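Local coordinates for periplasmic binding protein (Agrobacterium tumefaciens str. B6, PDB 5L9G) that binds the opine mannopine in the periplasm and probably delivers it to an ABC transporter for uptake into the cell, at residues Val23-Ser28 with Met267-Glu272; Asp75-Gly80 with Gly91-Leu96; Ala141-Val146 with Arg153-Gln158; Ile160-Ala165 with Met222-Gly227. All coordinates share one frame; numbering follows the deposited sequence.

Contact 1. Residues Val23-Ser28 with Met267-Glu272; sequences VVIASS and MRFLKE. With MO0 (mannopine), chain C.
Val23 opens strand 23-27 with its side chain turned onto helix 263-273, where CG1 meets the rim of the Phe269 ring: it lies 3.9 Å from Phe269 CD2, at the ring edge and near its plane. CG1 is the branch anti to the backbone N (chi1 170°), and it is this branch that makes the touch. The next residue, Val24, turns its side chain from the helix, while its backbone N is held by the carboxylate of Asp75. Ile25 points back to the helix, and its CD1 comes obliquely to the same ring, 4.5 Å from Phe269 CE2. One phenylalanine thus serves two strand residues. This is the packing of a parallel strand against a covering helix, in the lobe of a periplasmic binding protein where strand 23-27 lies between strands 52-56 and 76-80; Ala45 of helix 30-48 and Ile50 also touch Phe269. Further along, the contact with the helix ceases and the strand runs into the ligand site. Ser27 OG is hydrogen-bonded to the side chains of Gln78 and Gln36. Just past the strand, Ser28 lines the mannopine pocket, Ser28 OG lying 3.2 Å from atom O of mannopine.

Contact 2. Residues Asp75-Gly80 with Gly91-Leu96; sequences DIIQIG and GVLEKL. With MO0 (mannopine), chain C.
Leu93 is the residue of the loop 91-96 that reaches strand 76-80, and its two methyl groups are shared between two isoleucines of the strand. Its CB does not point at the strand, but CG lies anti to the carbonyl carbon (chi1 -53°), which brings the end of the side chain nearer. From CG the branches part: CD2 goes to Ile77, 3.9 Å from Ile77 CD1, where the two side chains pass at a slant, and CD1 goes to Ile79, 4.1 Å from Ile79 CD1, where they meet tip to tip. Both isoleucines belong to the strand face turned to the loop, being two residues apart, and the contact is wholly apolar and buried.

The residues between and after them serve the mannopine site. Gly80 N donates to the ligand hydroxyl OAB over 2.8 Å in a fairly straight bond (163°). Gln78 NE2 makes a weak, bent bond of 3.1 Å to the ligand atom OAM, while its OE1 accepts from Trp32 NE1, which helps to fix how the amide is turned. Ile79 touches both partners: its CB is 3.3 Å from OAB of the ligand, while its CD1 reaches Leu93.

Strand 76-80 belongs to the same lobe of the binding protein as strand 23-27, parallel to it, and its C-terminal end reaches the ligand cleft. Helix 84-89 closes with a Schellman motif at Gly91, and the loop after it packs back on the strand. Strand 240-256 runs antiparallel to 76-80; Ala63 of helix 61-69 touches Ile77 and Val92, and Ala255 of strand 240-256 touches Leu93.

Contact 3. Residues Ala141-Val146 with Arg153-Gln158; sequences ADFFDV and RALWNQ
In the second lobe of this periplasmic binding protein, helix 140-144 is tied to the start of the central strand 153-156 by Arg153, which grips a backbone carbonyl, and by the ring of Phe143. The arginine chain bends at chi2 (95°), and its guanidinium reaches Phe143 O side-on with two nitrogens: NE at 2.8 Å, nearly in line with the C=O bond (177°), and NH1 at 2.9 Å, from well above the carbonyl plane. The oxygen lies close to the guanidinium plane in both bonds. NH2 is held by Phe149 O and Gly151 O, within the turn that leads from helix to strand, so the group's orientation is fixed from several sides. Over one guanidinium face sits Val146 CG2, 3.8 Å from Arg153 CZ.

Apolar packing runs alongside. The Phe143 side chain and the aliphatic part of Arg153 run antiparallel alongside one another, with Phe143 CE1 3.6 Å from Arg153 CG. Strand 222-226 adds Met222 and Ile224 against the same ring, and Leu197 of helix 184-197 packs on Arg153. At the ring's edge, in its plane, Leu155 CD1 approaches Phe143 CE1 to 3.7 Å.

Contact 4. Residues Ile160-Ala165 with Met222-Gly227; sequences IGMIEA and MIITWG. With MO0 (mannopine), chain C.
Apolar packing joins the two segments through Ile224, whose two ends meet different residues of helix 162-169. Its CG2 is 3.7 Å from Met162 CE, and the two side chains lie side by side, pointing opposite ways; bends at chi2 (-63°) and chi3 (120°) bring that methionine methyl to the isoleucine. Ile224 CD1 lies 4.0 Å from Ala165 CB, one helical turn on.

Polar links are indirect. A water donates to Ile160 O (2.8 Å) and accepts from Trp226 NE1 (3.0 Å), lying at the edge of the indole and in its plane. Just before the helix, Gly161, at the N-cap with positive phi, donates its N to Glu164 OE2 over 2.9 Å, from above the carboxylate plane; Glu164 OE1 is held by Tyr178 and Trp327.

The ligand packs over the indole. Mannopine lies over one face of the Trp226 ring, its CAK 3.5 Å above the plane and offset toward the rim, while Trp226 CE3 is 3.2 Å from the carboxylate carbon C. Trp156, Trp205 and Tyr121 meet this indole edge-to-face.

Strand 222-226 lies between 153-156, parallel to it, and 115-128, antiparallel; helix 162-169 packs on one side of it and helix 208-216 touches Ile223 and Thr225.

All four contacts are buried, but they fall in two groups on opposite sides of the chain's centre. Contacts 1 and 2 touch directly, because strands 23-27 and 76-80 are neighbours in the sheet, and Met267 SD also packs on Leu96 CD2. Contacts 3 and 4 adjoin in the same way through strands 153-156 and 222-226, where Ala154 pairs with Met222 and Ile224. Between the two segments of each, contacts 1 and 2 are purely apolar, contact 4 adds a bridging water, and contact 3 relies on an arginine bonded to the backbone carbonyl of Phe143. Mannopine lies between the groups and is touched by residues of contacts 1, 2 and 4 and by Trp156 of contact 3.

Contact 1. Residues Val23-Ser28 with Met267-Glu272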
# COMPACT_ATOMS: atom_id res chain seq x y z
N VAL A 23 -6.30 17.95 -15.48
CA VAL A 23 -5.97 16.51 -15.40
C VAL A 23 -6.44 16.11 -14.00
O VAL A 23 -6.14 16.83 -13.03
CB VAL A 23 -4.46 16.21 -15.60
CG1 VAL A 23 -4.13 14.75 -15.26
CG2 VAL A 23 -4.01 16.55 -17.01
N VAL A 24 -7.21 15.01 -13.87
CA VAL A 24 -7.67 14.57 -12.56
C VAL A 24 -6.77 13.44 -12.07
O VAL A 24 -6.62 12.42 -12.76
CB VAL A 24 -9.19 14.18 -12.55
CG1 VAL A 24 -9.64 13.75 -11.16
CG2 VAL A 24 -10.06 15.34 -13.06
N ILE A 25 -6.16 13.63 -10.88
CA ILE A 25 -5.28 12.61 -10.26
C ILE A 25 -5.87 12.17 -8.92
O ILE A 25 -6.34 13.00 -8.15
CB ILE A 25 -3.80 13.09 -10.22
CG1 ILE A 25 -2.84 11.98 -9.72
CG2 ILE A 25 -3.64 14.43 -9.42
CD1 ILE A 25 -1.44 12.15 -10.22
N ALA A 26 -5.87 10.86 -8.65
CA ALA A 26 -6.46 10.38 -7.43
C ALA A 26 -5.59 9.39 -6.67
O ALA A 26 -5.03 8.47 -7.27
CB ALA A 26 -7.83 9.78 -7.70
N SER A 27 -5.48 9.57 -5.35
CA SER A 27 -4.78 8.60 -4.50
C SER A 27 -5.72 8.30 -3.31
O SER A 27 -6.94 8.49 -3.45
CB SER A 27 -3.38 9.06 -4.13
OG SER A 27 -2.65 8.13 -3.35
N SER A 28 -5.20 7.87 -2.17
CA SER A 28 -6.04 7.44 -1.06
C SER A 28 -6.16 8.42 0.12
O SER A 28 -6.62 8.02 1.20
CB SER A 28 -5.57 6.07 -0.56
OG SER A 28 -4.34 6.20 0.14
N MET A 267 -0.49 11.45 -19.61
CA MET A 267 0.72 10.71 -19.98
C MET A 267 1.98 11.58 -19.74
O MET A 267 2.93 11.10 -19.11
CB MET A 267 0.62 10.22 -21.44
CG MET A 267 1.46 9.00 -21.73
SD MET A 267 0.79 7.45 -21.07
CE MET A 267 -0.38 7.04 -22.32
N ARG A 268 1.95 12.85 -20.19
CA ARG A 268 3.05 13.81 -20.03
C ARG A 268 3.30 14.08 -18.55
O ARG A 268 4.45 14.14 -18.12
CB ARG A 268 2.74 15.16 -20.73
CG ARG A 268 2.61 15.12 -22.24
CD ARG A 268 2.91 16.48 -22.87
NE ARG A 268 2.06 17.55 -22.35
CZ ARG A 268 2.52 18.67 -21.79
NH1 ARG A 268 3.82 18.87 -21.65
NH2 ARG A 268 1.67 19.60 -21.37
N PHE A 269 2.21 14.24 -17.78
CA PHE A 269 2.24 14.53 -16.35
C PHE A 269 2.88 13.37 -15.57
O PHE A 269 3.81 13.58 -14.78
CB PHE A 269 0.81 14.85 -15.86
CG PHE A 269 0.66 15.43 -14.47
CD1 PHE A 269 1.70 16.16 -13.88
CD2 PHE A 269 -0.54 15.34 -13.79
CE1 PHE A 269 1.54 16.74 -12.61
CE2 PHE A 269 -0.70 15.91 -12.52
CZ PHE A 269 0.35 16.60 -11.93
N LEU A 270 2.45 12.13 -15.89
CA LEU A 270 3.01 10.91 -15.29
C LEU A 270 4.50 10.74 -15.62
O LEU A 270 5.26 10.39 -14.73
CB LEU A 270 2.20 9.67 -15.70
CG LEU A 270 2.71 8.30 -15.20
CD1 LEU A 270 2.89 8.27 -13.69
CD2 LEU A 270 1.83 7.18 -15.68
N LYS A 271 4.91 11.02 -16.88
CA LYS A 271 6.32 10.92 -17.28
C LYS A 271 7.15 11.91 -16.44
O LYS A 271 8.15 11.52 -15.83
CB LYS A 271 6.49 11.20 -18.80
CG LYS A 271 7.92 10.99 -19.30
CD LYS A 271 8.01 11.00 -20.84
CE LYS A 271 9.40 10.62 -21.30
NZ LYS A 271 9.39 10.03 -22.66
N GLU A 272 6.69 13.17 -16.36
CA GLU A 272 7.37 14.21 -15.60
C GLU A 272 7.48 13.87 -14.10
O GLU A 272 8.58 13.88 -13.57
CB GLU A 272 6.68 15.58 -15.80
CG GLU A 272 7.46 16.78 -15.30
CD GLU A 272 8.79 17.09 -15.97
OE1 GLU A 272 9.00 16.67 -17.12
OE2 GLU A 272 9.62 17.79 -15.35
OAB MO0 C . -4.91 -0.07 -5.54
CAF MO0 C . -5.88 0.66 -4.84
CAG MO0 C . -5.54 0.87 -3.38
OAC MO0 C . -6.03 -0.19 -2.63
CAH MO0 C . -4.10 1.20 -3.11
OAM MO0 C . -3.68 2.29 -3.84
CAI MO0 C . -3.72 1.35 -1.63
OAD MO0 C . -4.42 2.41 -1.05
CAJ MO0 C . -2.24 1.44 -1.43
OAE MO0 C . -1.63 0.29 -1.94
CAK MO0 C . -1.81 1.71 0.02
N MO0 C . -0.87 2.84 0.04
CA MO0 C . -0.21 3.03 1.36
C MO0 C . -0.85 4.18 2.09
O MO0 C . -1.87 4.72 1.62
CB MO0 C . 1.28 3.20 1.26
CG MO0 C . 1.69 4.58 0.79
CD MO0 C . 3.06 4.63 0.22
OE1 MO0 C . 4.09 5.11 1.04
NE2 MO0 C . 3.34 4.29 -0.94
OXT MO0 C . -0.40 4.58 3.21

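Contact 2. Residues Asp75-Gly80 with Gly91-Leu96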
# COMPACT_ATOMS: atom_id res chain seq x y z
N ASP A 75 -8.19 10.73 -14.49
CA ASP A 75 -7.16 10.52 -15.52
C ASP A 75 -6.10 9.57 -14.96
O ASP A 75 -5.98 8.43 -15.43
CB ASP A 75 -6.52 11.84 -15.95
CG ASP A 75 -7.46 12.71 -16.78
OD1 ASP A 75 -7.96 12.23 -17.80
OD2 ASP A 75 -7.78 13.80 -16.33
N ILE A 76 -5.38 10.01 -13.92
CA ILE A 76 -4.35 9.20 -13.25
C ILE A 76 -4.90 8.65 -11.94
O ILE A 76 -5.45 9.39 -11.12
CB ILE A 76 -3.04 10.01 -13.02
CG1 ILE A 76 -2.48 10.59 -14.35
CG2 ILE A 76 -1.98 9.18 -12.23
CD1 ILE A 76 -1.46 11.71 -14.19
N ILE A 77 -4.67 7.35 -11.71
CA ILE A 77 -5.03 6.71 -10.44
C ILE A 77 -3.78 6.12 -9.82
O ILE A 77 -2.96 5.51 -10.53
CB ILE A 77 -6.17 5.65 -10.56
CG1 ILE A 77 -5.88 4.58 -11.66
CG2 ILE A 77 -7.53 6.35 -10.77
CD1 ILE A 77 -6.84 3.37 -11.67
N GLN A 78 -3.64 6.31 -8.50
CA GLN A 78 -2.54 5.68 -7.78
C GLN A 78 -3.12 4.37 -7.25
O GLN A 78 -4.10 4.38 -6.50
CB GLN A 78 -2.02 6.57 -6.64
CG GLN A 78 -0.86 5.95 -5.88
CD GLN A 78 -1.37 5.07 -4.77
OE1 GLN A 78 -2.02 5.55 -3.84
NE2 GLN A 78 -1.19 3.76 -4.89
N ILE A 79 -2.54 3.25 -7.68
CA ILE A 79 -2.97 1.92 -7.25
C ILE A 79 -1.80 1.12 -6.68
O ILE A 79 -0.63 1.51 -6.85
CB ILE A 79 -3.68 1.14 -8.41
CG1 ILE A 79 -2.75 0.94 -9.64
CG2 ILE A 79 -5.03 1.81 -8.78
CD1 ILE A 79 -3.23 -0.14 -10.68
N GLY A 80 -2.11 0.00 -6.02
CA GLY A 80 -1.09 -0.90 -5.51
C GLY A 80 -0.69 -1.85 -6.64
O GLY A 80 -1.52 -2.20 -7.50
N GLY A 91 -10.12 -4.35 -18.02
CA GLY A 91 -10.10 -3.28 -19.02
C GLY A 91 -10.23 -1.90 -18.41
O GLY A 91 -10.80 -1.00 -19.04
N VAL A 92 -9.70 -1.71 -17.20
CA VAL A 92 -9.78 -0.44 -16.46
C VAL A 92 -8.58 0.48 -16.76
O VAL A 92 -8.67 1.69 -16.56
CB VAL A 92 -9.97 -0.72 -14.94
CG1 VAL A 92 -10.02 0.56 -14.10
CG2 VAL A 92 -11.24 -1.54 -14.72
N LEU A 93 -7.48 -0.08 -17.30
CA LEU A 93 -6.25 0.69 -17.50
C LEU A 93 -5.86 0.94 -18.95
O LEU A 93 -5.96 0.05 -19.79
CB LEU A 93 -5.08 -0.01 -16.76
CG LEU A 93 -5.29 -0.34 -15.26
CD1 LEU A 93 -4.02 -0.94 -14.66
CD2 LEU A 93 -5.70 0.92 -14.45
N GLU A 94 -5.37 2.16 -19.22
CA GLU A 94 -4.82 2.54 -20.52
C GLU A 94 -3.42 1.95 -20.59
O GLU A 94 -2.73 1.89 -19.56
CB GLU A 94 -4.67 4.06 -20.63
CG GLU A 94 -5.94 4.81 -21.01
CD GLU A 94 -6.46 4.67 -22.43
OE1 GLU A 94 -7.62 5.08 -22.67
OE2 GLU A 94 -5.73 4.15 -23.31
N LYS A 95 -2.98 1.53 -21.80
CA LYS A 95 -1.60 1.06 -21.98
C LYS A 95 -0.74 2.33 -22.02
O LYS A 95 -1.12 3.30 -22.68
CB LYS A 95 -1.44 0.24 -23.28
CG LYS A 95 -1.27 -1.26 -23.04
CD LYS A 95 -2.62 -1.96 -22.98
CE LYS A 95 -2.52 -3.41 -22.57
NZ LYS A 95 -3.82 -3.91 -22.07
N LEU A 96 0.36 2.36 -21.28
CA LEU A 96 1.22 3.54 -21.23
C LEU A 96 2.16 3.63 -22.44
O LEU A 96 2.48 2.59 -23.04
CB LEU A 96 2.02 3.57 -19.91
CG LEU A 96 1.18 3.67 -18.62
CD1 LEU A 96 2.04 3.52 -17.39
CD2 LEU A 96 0.42 4.99 -18.54
OAB MO0 C . -4.91 -0.07 -5.54
CAF MO0 C . -5.88 0.66 -4.84
CAG MO0 C . -5.54 0.87 -3.38
OAC MO0 C . -6.03 -0.19 -2.63
CAH MO0 C . -4.10 1.20 -3.11
OAM MO0 C . -3.68 2.29 -3.84
CAI MO0 C . -3.72 1.35 -1.63
OAD MO0 C . -4.42 2.41 -1.05
CAJ MO0 C . -2.24 1.44 -1.43
OAE MO0 C . -1.63 0.29 -1.94
CAK MO0 C . -1.81 1.71 0.02
N MO0 C . -0.87 2.84 0.04
CA MO0 C . -0.21 3.03 1.36
C MO0 C . -0.85 4.18 2.09
O MO0 C . -1.87 4.72 1.62
CB MO0 C . 1.28 3.20 1.26
CG MO0 C . 1.69 4.58 0.79
CD MO0 C . 3.06 4.63 0.22
OE1 MO0 C . 4.09 5.11 1.04
NE2 MO0 C . 3.34 4.29 -0.94
OXT MO0 C . -0.40 4.58 3.21

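Contact 3. Residues Ala141-Val146 with Arg153-Gln158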
# COMPACT_ATOMS: atom_id res chain seq x y z
N ALA A 141 2.46 -14.37 14.30
CA ALA A 141 2.02 -15.38 15.27
C ALA A 141 1.55 -14.63 16.54
O ALA A 141 0.45 -14.88 17.02
CB ALA A 141 3.16 -16.35 15.61
N ASP A 142 2.34 -13.64 17.01
CA ASP A 142 2.01 -12.81 18.18
C ASP A 142 0.73 -12.01 17.95
O ASP A 142 -0.12 -11.95 18.84
CB ASP A 142 3.15 -11.83 18.51
CG ASP A 142 4.40 -12.40 19.15
OD1 ASP A 142 4.36 -13.57 19.59
OD2 ASP A 142 5.39 -11.64 19.29
N PHE A 143 0.60 -11.38 16.76
CA PHE A 143 -0.58 -10.58 16.43
C PHE A 143 -1.85 -11.43 16.56
O PHE A 143 -2.86 -10.94 17.08
CB PHE A 143 -0.46 -10.04 15.00
CG PHE A 143 -1.50 -8.99 14.68
CD1 PHE A 143 -2.74 -9.36 14.15
CD2 PHE A 143 -1.26 -7.65 14.91
CE1 PHE A 143 -3.72 -8.40 13.86
CE2 PHE A 143 -2.22 -6.68 14.60
CZ PHE A 143 -3.45 -7.06 14.11
N PHE A 144 -1.80 -12.69 16.11
CA PHE A 144 -2.98 -13.57 16.12
C PHE A 144 -3.17 -14.29 17.44
O PHE A 144 -4.16 -15.00 17.62
CB PHE A 144 -2.89 -14.57 14.93
CG PHE A 144 -3.28 -13.99 13.59
CD1 PHE A 144 -2.48 -13.02 12.96
CD2 PHE A 144 -4.40 -14.45 12.91
CE1 PHE A 144 -2.83 -12.49 11.72
CE2 PHE A 144 -4.74 -13.94 11.66
CZ PHE A 144 -3.97 -12.95 11.07
N ASP A 145 -2.23 -14.10 18.39
CA ASP A 145 -2.27 -14.79 19.68
C ASP A 145 -3.03 -13.97 20.72
O ASP A 145 -2.43 -13.20 21.48
CB ASP A 145 -0.85 -15.14 20.15
CG ASP A 145 -0.81 -16.15 21.29
OD1 ASP A 145 -1.84 -16.30 22.00
OD2 ASP A 145 0.26 -16.77 21.50
N VAL A 146 -4.35 -14.20 20.80
CA VAL A 146 -5.26 -13.47 21.69
C VAL A 146 -5.06 -13.88 23.16
O VAL A 146 -5.36 -13.10 24.07
CB VAL A 146 -6.73 -13.57 21.20
CG1 VAL A 146 -7.69 -12.78 22.11
CG2 VAL A 146 -6.85 -13.06 19.77
N ARG A 153 -7.85 -5.77 18.01
CA ARG A 153 -7.11 -5.77 16.75
C ARG A 153 -7.83 -4.92 15.69
O ARG A 153 -9.05 -4.84 15.69
CB ARG A 153 -7.03 -7.21 16.20
CG ARG A 153 -5.82 -8.02 16.73
CD ARG A 153 -6.17 -8.86 17.92
NE ARG A 153 -5.04 -9.71 18.31
CZ ARG A 153 -4.70 -9.93 19.58
NH1 ARG A 153 -3.64 -10.68 19.86
NH2 ARG A 153 -5.41 -9.39 20.57
N ALA A 154 -7.05 -4.33 14.77
CA ALA A 154 -7.62 -3.65 13.62
C ALA A 154 -6.90 -4.14 12.37
O ALA A 154 -5.67 -4.23 12.35
CB ALA A 154 -7.52 -2.15 13.75
N LEU A 155 -7.67 -4.51 11.34
CA LEU A 155 -7.13 -5.01 10.08
C LEU A 155 -7.81 -4.23 8.97
O LEU A 155 -8.85 -3.62 9.19
CB LEU A 155 -7.46 -6.51 9.90
CG LEU A 155 -6.59 -7.54 10.63
CD1 LEU A 155 -6.88 -7.55 12.09
CD2 LEU A 155 -6.91 -8.96 10.11
N TRP A 156 -7.21 -4.25 7.77
CA TRP A 156 -7.75 -3.54 6.61
C TRP A 156 -9.06 -4.21 6.14
O TRP A 156 -9.24 -5.42 6.33
CB TRP A 156 -6.72 -3.63 5.47
CG TRP A 156 -6.92 -2.67 4.32
CD1 TRP A 156 -7.68 -1.53 4.31
CD2 TRP A 156 -6.30 -2.76 3.03
NE1 TRP A 156 -7.59 -0.92 3.08
CE2 TRP A 156 -6.72 -1.63 2.29
CE3 TRP A 156 -5.40 -3.66 2.45
CZ2 TRP A 156 -6.29 -1.40 0.97
CZ3 TRP A 156 -4.97 -3.44 1.15
CH2 TRP A 156 -5.44 -2.33 0.41
N ASN A 157 -9.96 -3.44 5.51
CA ASN A 157 -11.19 -4.05 4.99
C ASN A 157 -10.97 -4.60 3.56
O ASN A 157 -11.93 -5.01 2.90
CB ASN A 157 -12.39 -3.07 5.04
CG ASN A 157 -12.30 -1.98 4.02
OD1 ASN A 157 -11.20 -1.61 3.59
ND2 ASN A 157 -13.46 -1.49 3.56
N GLN A 158 -9.72 -4.53 3.06
CA GLN A 158 -9.33 -5.10 1.76
C GLN A 158 -8.26 -6.17 2.03
O GLN A 158 -7.58 -6.09 3.06
CB GLN A 158 -8.88 -4.03 0.76
CG GLN A 158 -10.02 -3.09 0.37
CD GLN A 158 -9.57 -2.11 -0.66
OE1 GLN A 158 -9.51 -0.89 -0.42
NE2 GLN A 158 -9.25 -2.62 -1.82

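Contact 4. Residues Ile160-Ala165 with Met222-Gly227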
# COMPACT_ATOMS: atom_id res chain seq x y z
N ILE A 160 -5.26 -7.49 0.44
CA ILE A 160 -3.79 -7.50 0.18
C ILE A 160 -3.00 -7.26 1.47
O ILE A 160 -3.16 -6.24 2.12
CB ILE A 160 -3.35 -6.58 -0.99
CG1 ILE A 160 -4.00 -7.08 -2.32
CG2 ILE A 160 -1.81 -6.55 -1.10
CD1 ILE A 160 -4.00 -6.06 -3.48
N GLY A 161 -2.18 -8.25 1.84
CA GLY A 161 -1.39 -8.21 3.06
C GLY A 161 -2.08 -8.90 4.22
O GLY A 161 -1.41 -9.41 5.12
N MET A 162 -3.42 -8.98 4.20
CA MET A 162 -4.23 -9.61 5.26
C MET A 162 -4.27 -11.13 5.14
O MET A 162 -4.13 -11.82 6.16
CB MET A 162 -5.66 -9.01 5.30
CG MET A 162 -5.68 -7.47 5.31
SD MET A 162 -4.89 -6.77 6.81
CE MET A 162 -3.60 -5.81 6.09
N ILE A 163 -4.44 -11.67 3.91
CA ILE A 163 -4.43 -13.12 3.67
C ILE A 163 -3.04 -13.68 4.02
O ILE A 163 -2.93 -14.69 4.70
CB ILE A 163 -4.81 -13.47 2.19
CG1 ILE A 163 -6.18 -12.84 1.76
CG2 ILE A 163 -4.76 -14.99 1.92
CD1 ILE A 163 -7.46 -13.30 2.50
N GLU A 164 -1.99 -12.98 3.55
CA GLU A 164 -0.60 -13.36 3.79
C GLU A 164 -0.26 -13.32 5.27
O GLU A 164 0.51 -14.18 5.73
CB GLU A 164 0.36 -12.47 2.99
CG GLU A 164 0.19 -12.53 1.48
CD GLU A 164 -0.69 -11.42 0.91
OE1 GLU A 164 -0.39 -10.94 -0.21
OE2 GLU A 164 -1.69 -11.05 1.56
N ALA A 165 -0.84 -12.33 6.02
CA ALA A 165 -0.63 -12.19 7.48
C ALA A 165 -1.08 -13.47 8.18
O ALA A 165 -0.36 -13.98 9.02
CB ALA A 165 -1.41 -10.99 8.02
N MET A 222 -3.63 -3.14 18.82
CA MET A 222 -2.65 -3.50 17.80
C MET A 222 -3.34 -3.40 16.46
O MET A 222 -4.56 -3.51 16.39
CB MET A 222 -2.02 -4.88 18.03
CG MET A 222 -3.06 -6.01 18.06
SD MET A 222 -2.22 -7.60 18.33
CE MET A 222 -1.97 -7.58 20.14
N ILE A 223 -2.55 -3.17 15.39
CA ILE A 223 -3.12 -2.93 14.06
C ILE A 223 -2.11 -3.34 13.01
O ILE A 223 -0.90 -3.16 13.19
CB ILE A 223 -3.51 -1.41 13.91
CG1 ILE A 223 -4.12 -1.06 12.53
CG2 ILE A 223 -2.32 -0.44 14.22
CD1 ILE A 223 -4.73 0.36 12.47
N ILE A 224 -2.62 -3.88 11.90
CA ILE A 224 -1.81 -4.10 10.72
C ILE A 224 -2.19 -2.98 9.76
O ILE A 224 -3.34 -2.91 9.31
CB ILE A 224 -1.96 -5.49 10.05
CG1 ILE A 224 -1.58 -6.62 11.04
CG2 ILE A 224 -1.07 -5.53 8.79
CD1 ILE A 224 -2.09 -8.01 10.61
N THR A 225 -1.24 -2.08 9.48
CA THR A 225 -1.48 -0.98 8.54
C THR A 225 -0.13 -0.55 7.91
O THR A 225 0.90 -1.20 8.12
CB THR A 225 -2.32 0.17 9.18
OG1 THR A 225 -2.75 1.10 8.16
CG2 THR A 225 -1.57 0.92 10.29
N TRP A 226 -0.17 0.53 7.14
CA TRP A 226 0.97 1.01 6.36
C TRP A 226 1.93 1.86 7.21
O TRP A 226 1.49 2.70 7.98
CB TRP A 226 0.44 1.71 5.09
CG TRP A 226 -0.51 0.80 4.34
CD1 TRP A 226 -0.25 -0.48 3.92
CD2 TRP A 226 -1.83 1.12 3.86
NE1 TRP A 226 -1.34 -1.00 3.25
CE2 TRP A 226 -2.31 -0.02 3.16
CE3 TRP A 226 -2.66 2.25 3.95
CZ2 TRP A 226 -3.59 -0.08 2.61
CZ3 TRP A 226 -3.89 2.24 3.31
CH2 TRP A 226 -4.35 1.08 2.65
N GLY A 227 3.22 1.58 7.06
CA GLY A 227 4.30 2.19 7.83
C GLY A 227 4.28 3.71 7.91
O GLY A 227 4.57 4.29 8.96
OAB MO0 C . -4.91 -0.07 -5.54
CAF MO0 C . -5.88 0.66 -4.84
CAG MO0 C . -5.54 0.87 -3.38
OAC MO0 C . -6.03 -0.19 -2.63
CAH MO0 C . -4.10 1.20 -3.11
OAM MO0 C . -3.68 2.29 -3.84
CAI MO0 C . -3.72 1.35 -1.63
OAD MO0 C . -4.42 2.41 -1.05
CAJ MO0 C . -2.24 1.44 -1.43
OAE MO0 C . -1.63 0.29 -1.94
CAK MO0 C . -1.81 1.71 0.02
N MO0 C . -0.87 2.84 0.04
CA MO0 C . -0.21 3.03 1.36
C MO0 C . -0.85 4.18 2.09
O MO0 C . -1.87 4.72 1.62
CB MO0 C . 1.28 3.20 1.26
CG MO0 C . 1.69 4.58 0.79
CD MO0 C . 3.06 4.63 0.22
OE1 MO0 C . 4.09 5.11 1.04
NE2 MO0 C . 3.34 4.29 -0.94
OXT MO0 C . -0.40 4.58 3.21
O HOH W 1 -1.64 -3.90 2.41